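Local coordinates for protein glucosamine kinase (Streptacidiphilus jiangxiensis, PDB 6HWJ) that catalyses the magnesium- and ATP-dependent phosphorylation of D-glucosamine to D-glucosamine 6-phosphate, with weaker activity on glucose, at residues 195-198 and 199-203. Sequence-based numbering, arbitrary orientation.
Sequences WDWA and VDDVR
The first turns of helix 194-207, which starts just after the probable ATP-binding Asp193, bring Trp195 against Val199 and Trp197 against Asp201. CG2 of Val199 lies 3.9 Å from CE3 of Trp195, meeting the indole obliquely, and 3.5 Å from Trp195 O. Helix 335-356 takes up this side of the helix, with Val349 touching Trp195 and Val353 touching Val199. On another side, with CG between its backbone N and carbonyl carbon (chi1 61°), Trp197 turns its indole toward Ala198, whose CB lies over one face near the rim, and Asp201 OD2 meets the ring edge, 3.8 Å from CE3, with the carboxylate plane turned 56° from the indole. The polar ends of Trp197 and Asp201 have partners beyond the helix: Trp197 NE1 bonds to Ile306 O, and OD2 of the buried Asp201 forms a salt bridge with Arg308, which probably stabilises its negative charge. Along the backbone, Asp201 N donates to Trp197 O at 2.9 Å, and Val202 N to Ala198 O at 3.1 Å. Such i to i+4 pairing is typical of an alpha-helix, here with its N-terminal end by the probable ATP site and Trp195 about 7 Å, side chain to side chain, from D-glucosamine-binding Glu409.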
# COMPACT_ATOMS: atom_id res chain seq x y z
N TRP A 195 -4.97 2.51 -12.84
CA TRP A 195 -4.96 1.53 -13.94
C TRP A 195 -6.22 1.65 -14.79
O TRP A 195 -6.26 1.07 -15.88
CB TRP A 195 -4.77 0.12 -13.39
CG TRP A 195 -3.32 -0.15 -13.12
CD1 TRP A 195 -2.72 -0.38 -11.90
CD2 TRP A 195 -2.27 -0.18 -14.09
NE1 TRP A 195 -1.36 -0.57 -12.07
CE2 TRP A 195 -1.06 -0.45 -13.41
CE3 TRP A 195 -2.23 -0.03 -15.48
CZ2 TRP A 195 0.16 -0.55 -14.06
CZ3 TRP A 195 -1.01 -0.14 -16.13
CH2 TRP A 195 0.16 -0.39 -15.42
N ASP A 196 -7.22 2.39 -14.32
CA ASP A 196 -8.33 2.82 -15.16
C ASP A 196 -8.08 4.22 -15.74
O ASP A 196 -8.05 4.39 -16.96
CB ASP A 196 -9.65 2.80 -14.37
CG ASP A 196 -10.10 1.39 -14.05
OD1 ASP A 196 -10.10 0.54 -14.97
OD2 ASP A 196 -10.43 1.12 -12.88
N TRP A 197 -7.90 5.23 -14.87
CA TRP A 197 -7.95 6.61 -15.36
C TRP A 197 -6.68 7.02 -16.09
O TRP A 197 -6.77 7.81 -17.03
CB TRP A 197 -8.23 7.61 -14.23
CG TRP A 197 -7.25 7.70 -13.09
CD1 TRP A 197 -7.43 7.20 -11.82
CD2 TRP A 197 -5.98 8.36 -13.07
NE1 TRP A 197 -6.33 7.49 -11.04
CE2 TRP A 197 -5.43 8.20 -11.79
CE3 TRP A 197 -5.24 9.06 -14.03
CZ2 TRP A 197 -4.18 8.72 -11.44
CZ3 TRP A 197 -4.01 9.56 -13.68
CH2 TRP A 197 -3.49 9.38 -12.40
N ALA A 198 -5.51 6.50 -15.70
CA ALA A 198 -4.29 6.87 -16.40
C ALA A 198 -4.24 6.22 -17.78
O ALA A 198 -3.82 6.85 -18.75
CB ALA A 198 -3.06 6.49 -15.58
N VAL A 199 -4.65 4.95 -17.88
CA VAL A 199 -4.74 4.30 -19.17
C VAL A 199 -5.72 5.05 -20.07
O VAL A 199 -5.48 5.23 -21.26
CB VAL A 199 -5.14 2.82 -19.00
CG1 VAL A 199 -5.53 2.20 -20.32
CG2 VAL A 199 -3.98 2.02 -18.34
N ASP A 200 -6.84 5.49 -19.51
CA ASP A 200 -7.80 6.23 -20.32
C ASP A 200 -7.24 7.57 -20.80
O ASP A 200 -7.42 7.94 -21.97
CB ASP A 200 -9.09 6.45 -19.53
CG ASP A 200 -10.19 7.04 -20.39
OD1 ASP A 200 -10.62 6.35 -21.33
OD2 ASP A 200 -10.59 8.19 -20.14
N ASP A 201 -6.56 8.32 -19.92
CA ASP A 201 -5.92 9.57 -20.35
C ASP A 201 -5.02 9.35 -21.56
O ASP A 201 -5.12 10.05 -22.58
CB ASP A 201 -5.08 10.15 -19.22
CG ASP A 201 -5.91 10.83 -18.15
OD1 ASP A 201 -7.14 10.95 -18.31
OD2 ASP A 201 -5.30 11.23 -17.13
N VAL A 202 -4.09 8.40 -21.45
CA VAL A 202 -3.08 8.21 -22.50
C VAL A 202 -3.71 7.67 -23.77
O VAL A 202 -3.28 8.02 -24.87
CB VAL A 202 -1.97 7.28 -21.95
CG1 VAL A 202 -0.97 6.93 -23.03
CG2 VAL A 202 -1.28 7.97 -20.78
N ARG A 203 -4.75 6.84 -23.64
CA ARG A 203 -5.50 6.40 -24.80
C ARG A 203 -6.15 7.59 -25.50
O ARG A 203 -6.14 7.70 -26.74
CB ARG A 203 -6.56 5.39 -24.34
CG ARG A 203 -7.28 4.63 -25.40
CD ARG A 203 -8.02 3.45 -24.76
NE ARG A 203 -7.20 2.24 -24.69
CZ ARG A 203 -7.39 1.25 -23.82
NH1 ARG A 203 -8.35 1.32 -22.90
NH2 ARG A 203 -6.61 0.18 -23.86